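Local coordinates for ribonuclease H (PDB 3U3G), which probably hydrolyses the RNA strand of RNA/DNA hybrids, as a type 1 ribonuclease H, at residues G17-G22 / A38-T43; A56-Q61 / M108-N113. All coordinates share one frame; numbering follows the deposited sequence.

Contacts 1 and 2 lie on opposite sides of the chain's centre, their own centres about 22 Å apart, and both are partly buried. Contact 1 joins neighbouring strands of the sheet, one of them outermost, through backbone hydrogen bonds, with side chains going to both faces. Contact 2 sets the side chains of Arg110 and Val111, at and just past the end of helix 94-110, against the last turn of helix 45-60: an arginine and its water toward solvent, a small apolar cluster toward the sheet. Helix 45-60 ties the two together. It follows strand 32-41 in the chain, packs against Ile21, Ala38 and Ile40 of contact 1, and supplies residues 56-60 of contact 2.

Contact 1: G17-G22 / A38-T43; sequences GPAGIG and AYIGET
Ile21 and Ile40 each set CG1 between the backbone N and the carbonyl carbon (chi1 near 60° in both), which leaves CG2 anti to the carbonyl carbon; the two CG2 methyls meet at 3.9 Å as the side chains cross at about a right angle. Tyr39 takes another rotamer, with CG anti to the backbone N (chi1 177°): the ring swings along its own strand, so that Gly41 N sits over the centre of one face while Pro18 CB lies in plane at the edge, 4.0 Å from Tyr39 CE1. Ala19 O approaches the same ring obliquely, 3.1 Å from Tyr39 CD1. Beside Pro18, the glutamate chain of Glu42 runs alongside in the same direction.

Ala19 faces two residues of the other strand, its O accepting from Ile40 N (3.0 Å) and its N donating to Gly41 O (2.9 Å, rather bent). This is a beta bulge, and Gly41 adopts positive phi within it. Paired antiparallel bonds flank it, between Ile21 and Ala38 and between Gly17 and Thr43, the latter beyond the corner at Glu42 with its side chains diverging. Ala19 CB is wedged tightly against Thr43 CG2, at 3.4 Å, and also touches Ile40 CG1, 3.7 Å away. Ile21 CG1 rests on Ala38 CB.

Pro18 and Tyr39 lie on the face that helix 125-139 touches, Pro18 on Ile135 and Leu139 and Tyr39 on Ala138. Ile21, Ala38 and Ile40 instead meet helix 45-60, at Ala48, Ala52 and Arg55, while Gly20 bonds to Gly11 of strand 3-12. The arrangement is that of a bulged antiparallel beta hairpin, strands 17-26 and 32-41, at the edge of the ribonuclease H sheet, just before helix 45-60.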
loop_
_atom_site.group_PDB
_atom_site.type_symbol
_atom_site.label_atom_id
_atom_site.label_comp_id
_atom_site.label_asym_id
_atom_site.label_seq_id
_atom_site.Cartn_x
_atom_site.Cartn_y
_atom_site.Cartn_z
ATOM N N GLY A 17 -1.455 0.108 -18.402
ATOM C CA GLY A 17 -0.110 -0.173 -18.882
ATOM C C GLY A 17 0.675 -0.931 -17.828
ATOM O O GLY A 17 0.160 -1.178 -16.733
ATOM N N PRO A 18 1.918 -1.310 -18.154
ATOM C CA PRO A 18 2.811 -1.999 -17.218
ATOM C C PRO A 18 2.831 -1.316 -15.846
ATOM O O PRO A 18 3.052 -0.112 -15.743
ATOM C CB PRO A 18 4.179 -1.897 -17.904
ATOM C CG PRO A 18 3.837 -1.809 -19.376
ATOM C CD PRO A 18 2.622 -0.929 -19.394
ATOM N N ALA A 19 2.548 -2.086 -14.796
ATOM C CA ALA A 19 2.296 -1.507 -13.478
ATOM C C ALA A 19 3.114 -2.185 -12.390
ATOM O O ALA A 19 3.520 -3.342 -12.523
ATOM C CB ALA A 19 0.814 -1.549 -13.145
ATOM N N GLY A 20 3.300 -1.465 -11.293
ATOM C CA GLY A 20 4.141 -1.929 -10.208
ATOM C C GLY A 20 3.590 -1.495 -8.873
ATOM O O GLY A 20 2.833 -0.527 -8.780
ATOM N N ILE A 21 4.052 -2.167 -7.820
ATOM C CA ILE A 21 3.710 -1.784 -6.449
ATOM C C ILE A 21 4.972 -1.681 -5.613
ATOM O O ILE A 21 5.985 -2.332 -5.917
ATOM C CB ILE A 21 2.711 -2.767 -5.806
ATOM C CG1 ILE A 21 3.299 -4.184 -5.746
ATOM C CG2 ILE A 21 1.377 -2.719 -6.568
ATOM C CD1 ILE A 21 2.413 -5.173 -5.063
ATOM N N GLY A 22 4.908 -0.853 -4.575
ATOM C CA GLY A 22 6.017 -0.671 -3.637
ATOM C C GLY A 22 5.483 -0.569 -2.227
ATOM O O GLY A 22 4.467 0.079 -1.982
ATOM N N ALA A 38 7.216 -5.098 -6.775
ATOM C CA ALA A 38 6.669 -6.142 -7.638
ATOM C C ALA A 38 6.034 -5.577 -8.903
ATOM O O ALA A 38 5.323 -4.580 -8.850
ATOM C CB ALA A 38 5.672 -7.003 -6.876
ATOM N N TYR A 39 6.240 -6.267 -10.021
ATOM C CA TYR A 39 5.477 -6.022 -11.239
ATOM C C TYR A 39 4.152 -6.757 -11.151
ATOM O O TYR A 39 4.101 -7.921 -10.720
ATOM C CB TYR A 39 6.281 -6.548 -12.426
ATOM C CG TYR A 39 5.587 -6.417 -13.752
ATOM C CD1 TYR A 39 5.348 -5.168 -14.302
ATOM C CD2 TYR A 39 5.220 -7.547 -14.482
ATOM C CE1 TYR A 39 4.688 -5.041 -15.516
ATOM C CE2 TYR A 39 4.568 -7.430 -15.702
ATOM C CZ TYR A 39 4.312 -6.172 -16.208
ATOM O OH TYR A 39 3.615 -6.056 -17.397
ATOM N N ILE A 40 3.069 -6.086 -11.528
ATOM C CA ILE A 40 1.750 -6.653 -11.341
ATOM C C ILE A 40 0.984 -6.797 -12.652
ATOM O O ILE A 40 -0.214 -7.047 -12.639
ATOM C CB ILE A 40 0.912 -5.866 -10.325
ATOM C CG1 ILE A 40 0.636 -4.443 -10.822
ATOM C CG2 ILE A 40 1.614 -5.807 -8.978
ATOM C CD1 ILE A 40 -0.482 -3.764 -10.057
ATOM N N GLY A 41 1.709 -6.821 -13.765
ATOM C CA GLY A 41 1.056 -6.856 -15.078
ATOM C C GLY A 41 0.496 -5.498 -15.445
ATOM O O GLY A 41 0.935 -4.470 -14.925
ATOM N N GLU A 42 -0.391 -5.471 -16.431
ATOM C CA GLU A 42 -0.891 -4.199 -16.948
ATOM C C GLU A 42 -2.195 -3.820 -16.278
ATOM O O GLU A 42 -3.128 -4.628 -16.200
ATOM C CB GLU A 42 -1.079 -4.268 -18.463
ATOM C CG GLU A 42 0.200 -4.610 -19.201
ATOM C CD GLU A 42 0.210 -4.111 -20.629
ATOM O OE1 GLU A 42 -0.670 -3.302 -20.987
ATOM O OE2 GLU A 42 1.158 -4.454 -21.359
ATOM N N THR A 43 -2.200 -2.648 -15.656
ATOM C CA THR A 43 -3.399 -2.141 -15.015
ATOM C C THR A 43 -3.431 -0.616 -15.034
ATOM O O THR A 43 -2.589 0.026 -15.659
ATOM C CB THR A 43 -3.515 -2.627 -13.560
ATOM O OG1 THR A 43 -4.863 -2.419 -13.108
ATOM C CG2 THR A 43 -2.544 -1.859 -12.669
#

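Contact 2: A56-Q61 / M108-N113; sequences ALEDLQ and MERVPN
Arg110 and Gln61 supply the stacking part of the contact. The arginine chain extends from CG to NE and lays one face of its guanidinium against the Gln61 amide; the planes are 9° apart, and Gln61 CD lies 3.4 Å from Arg110 NE, offset toward the rim. Gln61 reaches this place because its chain bends at chi2 (-135°).

The polar grip is at the guanidinium edge. Arg110 NH1 gives a weak hydrogen bond to Leu57 O, 2.9 Å and bent to 143°, which with the stack would restrain rotation of the group. A water takes a bond from Arg110 NH2 at 3.0 Å and gives one to Glu58 OE1 at 2.6 Å. Glu58 OE1 is 4.3 Å from Arg110 NH1 but well out of the guanidinium plane, so the direct attraction is one of charge alone. The positive group is probably also favoured by lying near the C-terminal turn of helix 45-60.

Apolar contacts fill the side nearer the sheet. Val111 splays its two methyls, CG2 touching Leu57 CD2 at 3.9 Å and CG1 meeting Leu60 CD1 at 4.1 Å. Leu60 continues onto Ile4 and Ile6 of strand 3-12. The contact brings together the C-terminal ends of two helices of the alpha/beta ribonuclease H fold, where helix 94-110 gives way to the loop before strand 115-118.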
loop_
_atom_site.group_PDB
_atom_site.type_symbol
_atom_site.label_atom_id
_atom_site.label_comp_id
_atom_site.label_asym_id
_atom_site.label_seq_id
_atom_site.Cartn_x
_atom_site.Cartn_y
_atom_site.Cartn_z
ATOM N N ALA A 56 0.683 -4.967 0.962
ATOM C CA ALA A 56 1.136 -4.635 2.319
ATOM C C ALA A 56 0.416 -5.438 3.395
ATOM O O ALA A 56 1.040 -5.918 4.345
ATOM C CB ALA A 56 1.010 -3.137 2.589
ATOM N N LEU A 57 -0.899 -5.605 3.235
ATOM C CA LEU A 57 -1.672 -6.423 4.172
ATOM C C LEU A 57 -1.269 -7.901 4.168
ATOM O O LEU A 57 -1.274 -8.541 5.228
ATOM C CB LEU A 57 -3.171 -6.267 3.901
ATOM C CG LEU A 57 -3.665 -4.852 4.207
ATOM C CD1 LEU A 57 -5.062 -4.688 3.617
ATOM C CD2 LEU A 57 -3.721 -4.598 5.722
ATOM N N GLU A 58 -0.840 -8.405 3.013
ATOM C CA GLU A 58 -0.280 -9.746 2.911
ATOM C C GLU A 58 1.078 -9.834 3.605
ATOM O O GLU A 58 1.338 -10.768 4.377
ATOM C CB GLU A 58 -0.179 -10.136 1.435
ATOM C CG GLU A 58 0.667 -11.355 1.118
ATOM C CD GLU A 58 -0.113 -12.649 1.160
ATOM O OE1 GLU A 58 -1.202 -12.661 1.790
ATOM O OE2 GLU A 58 0.477 -13.691 0.766
ATOM N N ASP A 59 1.940 -8.859 3.334
ATOM C CA ASP A 59 3.263 -8.816 3.961
ATOM C C ASP A 59 3.105 -8.876 5.470
ATOM O O ASP A 59 3.871 -9.546 6.157
ATOM C CB ASP A 59 3.963 -7.506 3.596
ATOM C CG ASP A 59 4.385 -7.446 2.130
ATOM O OD1 ASP A 59 4.637 -8.501 1.511
ATOM O OD2 ASP A 59 4.673 -6.323 1.674
ATOM N N LEU A 60 2.129 -8.136 5.989
ATOM C CA LEU A 60 1.934 -8.098 7.434
ATOM C C LEU A 60 1.806 -9.486 8.061
ATOM O O LEU A 60 2.169 -9.682 9.228
ATOM C CB LEU A 60 0.714 -7.242 7.790
ATOM C CG LEU A 60 0.950 -5.738 7.736
ATOM C CD1 LEU A 60 -0.336 -4.993 8.075
ATOM C CD2 LEU A 60 2.068 -5.375 8.716
ATOM N N GLN A 61 1.170 -10.430 7.363
ATOM C CA GLN A 61 1.000 -11.764 7.924
ATOM C C GLN A 61 2.321 -12.427 8.282
ATOM O O GLN A 61 2.377 -13.297 9.145
ATOM C CB GLN A 61 0.225 -12.665 6.977
ATOM C CG GLN A 61 -1.138 -12.122 6.589
ATOM C CD GLN A 61 -2.218 -13.183 6.652
ATOM O OE1 GLN A 61 -2.805 -13.426 7.704
ATOM N NE2 GLN A 61 -2.386 -13.912 5.558
ATOM N N MET A 108 -10.046 -5.302 8.642
ATOM C CA MET A 108 -10.827 -5.649 9.828
ATOM C C MET A 108 -10.433 -6.992 10.435
ATOM O O MET A 108 -10.411 -7.155 11.653
ATOM C CB MET A 108 -12.327 -5.613 9.525
ATOM C CG MET A 108 -13.201 -5.965 10.711
ATOM S SD MET A 108 -13.388 -4.602 11.881
ATOM C CE MET A 108 -14.496 -3.521 10.970
ATOM N N GLU A 109 -10.152 -7.961 9.611
ATOM C CA GLU A 109 -9.832 -9.291 10.066
ATOM C C GLU A 109 -8.431 -9.363 10.632
ATOM O O GLU A 109 -8.253 -9.967 11.618
ATOM C CB GLU A 109 -10.001 -10.274 8.903
ATOM C CG GLU A 109 -9.369 -11.646 9.115
ATOM C CD GLU A 109 -9.703 -12.581 8.029
ATOM O OE1 GLU A 109 -8.969 -12.638 7.048
ATOM O OE2 GLU A 109 -10.775 -13.160 8.154
ATOM N N ARG A 110 -7.447 -8.800 9.954
ATOM C CA ARG A 110 -6.031 -8.975 10.329
ATOM C C ARG A 110 -5.515 -7.888 11.268
ATOM O O ARG A 110 -4.640 -8.120 12.037
ATOM C CB ARG A 110 -5.127 -8.957 9.092
ATOM C CG ARG A 110 -5.291 -10.113 8.174
ATOM C CD ARG A 110 -4.220 -10.140 7.059
ATOM N NE ARG A 110 -4.742 -11.009 6.092
ATOM C CZ ARG A 110 -4.449 -11.000 4.822
ATOM N NH1 ARG A 110 -3.546 -10.188 4.343
ATOM N NH2 ARG A 110 -5.106 -11.787 4.005
ATOM N N VAL A 111 -5.997 -6.667 11.066
ATOM C CA VAL A 111 -5.411 -5.488 11.726
ATOM C C VAL A 111 -6.467 -4.413 11.982
ATOM O O VAL A 111 -6.409 -3.393 11.426
ATOM C CB VAL A 111 -4.199 -4.867 10.961
ATOM C CG1 VAL A 111 -2.977 -5.511 11.226
ATOM C CG2 VAL A 111 -4.414 -4.909 9.527
ATOM N N PRO A 112 -7.444 -4.696 12.829
ATOM C CA PRO A 112 -8.601 -3.805 12.905
ATOM C C PRO A 112 -8.277 -2.425 13.489
ATOM O O PRO A 112 -9.037 -1.473 13.278
ATOM C CB PRO A 112 -9.568 -4.561 13.833
ATOM C CG PRO A 112 -8.714 -5.557 14.546
ATOM C CD PRO A 112 -7.682 -5.961 13.540
ATOM N N ASN A 113 -7.098 -2.278 14.080
ATOM C CA ASN A 113 -6.700 -0.963 14.572
ATOM C C ASN A 113 -5.716 -0.231 13.675
ATOM O O ASN A 113 -5.208 0.823 14.043
ATOM C CB ASN A 113 -6.153 -1.068 15.989
ATOM C CG ASN A 113 -7.164 -1.646 16.953
ATOM O OD1 ASN A 113 -8.337 -1.252 16.950
ATOM N ND2 ASN A 113 -6.761 -2.693 17.662
HETATM O O HOH W 1 -3.812 -12.666 1.492
#